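Local coordinates for protein DyP2 (Amycolatopsis sp. ATCC 39116, PDB 4G2C) that is a haem-containing, dye-decolourising peroxidase from a lignin-reactive bacterium that probably oxidises dyes and related aromatic substrates and carries a manganese ion, at residues A[68-73]-A[193-198]; A[81-86]-A[188-193]. All coordinates share one frame; numbering follows the deposited sequence.

Interaction 1. Residues A[68-73]-A[193-198]; sequences TVLFLG and VTVVGE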
# COMPACT_ATOMS: atom_id res chain seq x y z
N THR A 68 -11.04 9.58 -6.45
CA THR A 68 -10.94 9.70 -7.90
C THR A 68 -9.47 9.80 -8.28
O THR A 68 -8.75 10.61 -7.70
CB THR A 68 -11.70 10.95 -8.41
OG1 THR A 68 -13.09 10.63 -8.58
CG2 THR A 68 -11.14 11.43 -9.75
N VAL A 69 -9.02 8.97 -9.22
CA VAL A 69 -7.64 8.98 -9.71
C VAL A 69 -7.64 9.44 -11.16
O VAL A 69 -8.38 8.90 -11.98
CB VAL A 69 -7.01 7.57 -9.70
CG1 VAL A 69 -5.56 7.64 -10.10
CG2 VAL A 69 -7.17 6.90 -8.33
N LEU A 70 -6.81 10.43 -11.47
CA LEU A 70 -6.73 11.00 -12.82
C LEU A 70 -5.30 10.94 -13.34
O LEU A 70 -4.40 11.52 -12.74
CB LEU A 70 -7.23 12.44 -12.82
CG LEU A 70 -8.70 12.71 -12.46
CD1 LEU A 70 -8.97 14.21 -12.44
CD2 LEU A 70 -9.65 12.00 -13.43
N PHE A 71 -5.09 10.22 -14.43
CA PHE A 71 -3.79 10.20 -15.09
C PHE A 71 -3.79 11.20 -16.23
O PHE A 71 -4.73 11.24 -17.02
CB PHE A 71 -3.47 8.80 -15.59
CG PHE A 71 -3.52 7.75 -14.52
CD1 PHE A 71 -2.61 7.76 -13.47
CD2 PHE A 71 -4.50 6.78 -14.54
CE1 PHE A 71 -2.66 6.81 -12.47
CE2 PHE A 71 -4.57 5.83 -13.53
CZ PHE A 71 -3.64 5.84 -12.50
N LEU A 72 -2.76 12.03 -16.29
CA LEU A 72 -2.73 13.15 -17.22
C LEU A 72 -1.64 13.00 -18.27
O LEU A 72 -0.65 12.28 -18.05
CB LEU A 72 -2.51 14.45 -16.46
CG LEU A 72 -3.44 14.73 -15.27
CD1 LEU A 72 -3.11 16.08 -14.66
CD2 LEU A 72 -4.92 14.65 -15.66
N GLY A 73 -1.82 13.69 -19.40
CA GLY A 73 -0.78 13.82 -20.42
C GLY A 73 -0.54 15.31 -20.68
O GLY A 73 -1.49 16.07 -20.77
N VAL A 193 -3.74 19.64 -21.55
CA VAL A 193 -3.55 18.70 -20.46
C VAL A 193 -4.70 17.72 -20.56
O VAL A 193 -5.82 18.01 -20.16
CB VAL A 193 -3.55 19.36 -19.07
CG1 VAL A 193 -3.55 18.30 -17.98
CG2 VAL A 193 -2.33 20.28 -18.92
N THR A 194 -4.41 16.56 -21.14
CA THR A 194 -5.44 15.57 -21.35
C THR A 194 -5.52 14.59 -20.18
O THR A 194 -4.54 14.36 -19.44
CB THR A 194 -5.20 14.79 -22.64
OG1 THR A 194 -3.84 14.35 -22.68
CG2 THR A 194 -5.46 15.70 -23.86
N VAL A 195 -6.71 14.03 -20.01
CA VAL A 195 -6.91 12.93 -19.11
C VAL A 195 -6.80 11.64 -19.90
O VAL A 195 -7.71 11.30 -20.66
CB VAL A 195 -8.29 13.01 -18.50
CG1 VAL A 195 -8.50 11.84 -17.55
CG2 VAL A 195 -8.48 14.34 -17.80
N VAL A 196 -5.71 10.90 -19.72
CA VAL A 196 -5.52 9.68 -20.48
C VAL A 196 -6.18 8.49 -19.81
O VAL A 196 -6.31 7.42 -20.42
CB VAL A 196 -4.03 9.36 -20.69
CG1 VAL A 196 -3.20 10.64 -20.73
CG2 VAL A 196 -3.52 8.44 -19.59
N GLY A 197 -6.59 8.67 -18.56
CA GLY A 197 -7.16 7.57 -17.79
C GLY A 197 -7.69 8.01 -16.44
O GLY A 197 -7.23 9.01 -15.89
N GLU A 198 -8.65 7.26 -15.91
CA GLU A 198 -9.24 7.56 -14.62
C GLU A 198 -9.58 6.27 -13.87
O GLU A 198 -9.84 5.25 -14.50
CB GLU A 198 -10.50 8.40 -14.81
CG GLU A 198 -11.32 8.63 -13.54
CD GLU A 198 -12.38 9.72 -13.69
OE1 GLU A 198 -12.52 10.30 -14.79
OE2 GLU A 198 -13.09 9.99 -12.70

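Interaction 2. Residues A[81-86]-A[188-193]; sequences RTFLNG and LRPASV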
# COMPACT_ATOMS: atom_id res chain seq x y z
N ARG A 81 2.88 23.75 -16.71
CA ARG A 81 3.42 24.51 -15.59
C ARG A 81 2.38 25.46 -15.01
O ARG A 81 2.29 25.64 -13.79
CB ARG A 81 4.66 25.29 -16.02
CG ARG A 81 5.77 24.38 -16.52
CD ARG A 81 6.97 25.14 -17.06
NE ARG A 81 7.81 25.70 -16.01
CZ ARG A 81 9.09 25.41 -15.84
NH1 ARG A 81 9.70 24.57 -16.67
NH2 ARG A 81 9.78 25.96 -14.84
N THR A 82 1.59 26.07 -15.87
CA THR A 82 0.54 26.95 -15.41
C THR A 82 -0.52 26.13 -14.65
O THR A 82 -0.95 26.50 -13.55
CB THR A 82 -0.05 27.75 -16.58
OG1 THR A 82 0.99 28.51 -17.19
CG2 THR A 82 -1.18 28.69 -16.12
N PHE A 83 -0.93 25.00 -15.22
CA PHE A 83 -1.89 24.12 -14.57
C PHE A 83 -1.44 23.71 -13.16
O PHE A 83 -2.15 23.93 -12.17
CB PHE A 83 -2.12 22.88 -15.43
CG PHE A 83 -3.13 21.90 -14.87
CD1 PHE A 83 -4.39 22.33 -14.50
CD2 PHE A 83 -2.81 20.55 -14.75
CE1 PHE A 83 -5.33 21.44 -14.01
CE2 PHE A 83 -3.74 19.65 -14.26
CZ PHE A 83 -5.01 20.10 -13.88
N LEU A 84 -0.26 23.10 -13.08
CA LEU A 84 0.30 22.72 -11.78
C LEU A 84 0.30 23.89 -10.81
O LEU A 84 -0.12 23.74 -9.66
CB LEU A 84 1.71 22.16 -11.96
CG LEU A 84 1.66 20.82 -12.72
CD1 LEU A 84 3.02 20.40 -13.20
CD2 LEU A 84 1.05 19.76 -11.84
N ASN A 85 0.71 25.06 -11.27
CA ASN A 85 0.73 26.23 -10.42
C ASN A 85 -0.65 26.47 -9.80
O ASN A 85 -0.77 26.78 -8.62
CB ASN A 85 1.19 27.45 -11.22
CG ASN A 85 1.67 28.59 -10.35
OD1 ASN A 85 0.91 29.51 -10.06
ND2 ASN A 85 2.93 28.53 -9.92
N GLY A 86 -1.69 26.31 -10.61
CA GLY A 86 -3.05 26.52 -10.15
C GLY A 86 -3.50 25.44 -9.19
O GLY A 86 -4.23 25.70 -8.24
N LEU A 188 -9.63 24.69 -13.96
CA LEU A 188 -8.24 25.11 -14.21
C LEU A 188 -7.56 24.39 -15.37
O LEU A 188 -6.46 24.77 -15.79
CB LEU A 188 -7.39 24.92 -12.94
CG LEU A 188 -7.71 25.80 -11.73
CD1 LEU A 188 -6.88 25.36 -10.53
CD2 LEU A 188 -7.46 27.28 -12.04
N ARG A 189 -8.18 23.34 -15.89
CA ARG A 189 -7.47 22.50 -16.84
C ARG A 189 -7.53 23.01 -18.28
O ARG A 189 -8.61 23.15 -18.85
CB ARG A 189 -7.95 21.05 -16.77
CG ARG A 189 -7.05 20.11 -17.53
CD ARG A 189 -7.67 18.73 -17.59
NE ARG A 189 -9.04 18.80 -18.09
CZ ARG A 189 -9.37 18.73 -19.38
NH1 ARG A 189 -8.43 18.57 -20.30
NH2 ARG A 189 -10.64 18.80 -19.75
N PRO A 190 -6.36 23.27 -18.87
CA PRO A 190 -6.26 23.66 -20.28
C PRO A 190 -6.44 22.44 -21.18
O PRO A 190 -6.27 21.30 -20.74
CB PRO A 190 -4.84 24.19 -20.39
CG PRO A 190 -4.08 23.36 -19.37
CD PRO A 190 -5.03 23.17 -18.23
N ALA A 191 -6.75 22.69 -22.45
CA ALA A 191 -6.99 21.63 -23.42
C ALA A 191 -5.77 20.75 -23.72
O ALA A 191 -5.92 19.59 -24.10
CB ALA A 191 -7.54 22.22 -24.70
N SER A 192 -4.57 21.30 -23.54
CA SER A 192 -3.34 20.54 -23.78
C SER A 192 -2.95 19.61 -22.62
O SER A 192 -1.93 18.92 -22.68
CB SER A 192 -2.19 21.50 -24.01
OG SER A 192 -2.00 22.28 -22.86
N VAL A 193 -3.74 19.64 -21.55
CA VAL A 193 -3.55 18.70 -20.46
C VAL A 193 -4.70 17.72 -20.56
O VAL A 193 -5.82 18.01 -20.16
CB VAL A 193 -3.55 19.36 -19.07
CG1 VAL A 193 -3.55 18.30 -17.98
CG2 VAL A 193 -2.33 20.28 -18.92

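Interaction 1. Residues A[68-73]-A[193-198]
Strand 68-73 runs antiparallel to strand 193-198, and four backbone hydrogen bonds join them, with a classic beta bulge where Val196 and Gly197 together face Phe71. Phe71 N donates to Gly197 O while Phe71 O takes Val196 N, each at 2.9 Å, the first the straighter (165° at the hydrogen, against 139°). Past the bulge Gly73 and Thr194 bond to each other through both backbone N-H groups. Gly197 suits the bulge because a beta carbon there would crowd CD2 of Phe71, and Gly73 because one there would press on Thr194 OG1 and Val196 CG1. Thr194 OG1 adds only a weak bond to Gly73 O.

Leu70, Leu72, Val195 and Glu198 share one face of the sheet. Leu70 and Glu198 lie alongside, pointing the same way, and the methyl CD2 of Leu70 rests 3.6 Å from the carboxylate carbon CD of Glu198. The glutamate chain runs out extended, its CG opposite the backbone N (chi1 172°), and so carries OE2 of Glu198 to within 3.8 Å of Thr68 CG2. Leu72 divides its branches: Leu72 CD1 meets Val193 CG1 at 4.0 Å, whereas CD2 approaches Val195 CG2. Branched aliphatic side chains such as leucine and valine suit the side of Leu70 and Leu72, which helices 77-88 and 175-188 cover. On the other face Phe71 CB touches Val196 CG2, and its ring meets Phe273 edge-to-face. The pairing joins the central strand to its neighbour in the antiparallel sheet of the ferredoxin-like, dimeric alpha+beta barrel domain of dye-decolourising peroxidases.

Interaction 2. Residues A[81-86]-A[188-193]
The Phe83 ring has the aliphatic part of Arg189 over one face, with Arg189 CG 4.1 Å above the plane and offset toward the rim. Leu188 O, Pro190 CD and Val193 CG1 approach the ring obliquely. The guanidinium group of Arg189 stands nearly perpendicular to the ring, at 83°, so the arginine offers its methylenes to the phenyl group and not a stacked cation. Its chain bends at chi3 (52°) and leads the charged end away from the helix, where Arg189 NH1 donates to Val193 O at 2.7 Å, almost in the guanidinium plane. NH2 forms a salt bridge with Glu186, so two partners fix the rotation of the group. Arginine suits this place because its methylenes are apolar while the guanidinium group beyond them can bond to Val193 O and Glu186.

Phe83 reaches the loop because its CG lies anti to the backbone N (chi1 -178°), which throws the ring outward from helix 77-88. Phe83 CD1 comes within 3.5 Å of Leu188 O and also touches Pro190 CD. On the other flank Phe83 CE2 lies 4.0 Å from Val193 CG1; Pro190 and Val193 each cross the phenylalanine side chain at about a right angle. An alanine at Phe83 would remove the ring and is likely to leave Arg189 CG, Pro190 CD and Val193 CG1 without their shared apolar partner. Farther along, Leu188 CD1 lies 3.5 Å from Gly86 O, an approach for which the missing side chain of Gly86 leaves room.

A type I beta turn from Pro190 to Val193, closed by Val193 N bonding to Pro190 O, leads the chain into strand 193-205. The arrangement is a helix-to-loop contact on the helical side of the alpha+beta domain, where an aromatic side chain of helix 77-88 packs against the connection from helix 175-188 to the next strand.

In the fold
Interactions 1 and 2 lie in one alpha+beta domain, their centres about 12 Å apart, and share Val193, where the loop becomes a strand. Strand 66-74 and helix 77-88 follow each other in the chain, so the two contacts bind consecutive elements to the same later piece, the end of helix 175-188 and the strand beyond it. Both are partly buried, but interaction 1 lies nearer the centre of the chain and is held by backbone hydrogen bonds within a sheet. Interaction 2, farther out, relies mostly on contacts around a single ring, with Leu188 against Gly86 beside it. Leu72 CD1 touches Phe83 CE2 at 3.6 Å, which makes the packing continuous from sheet to helix.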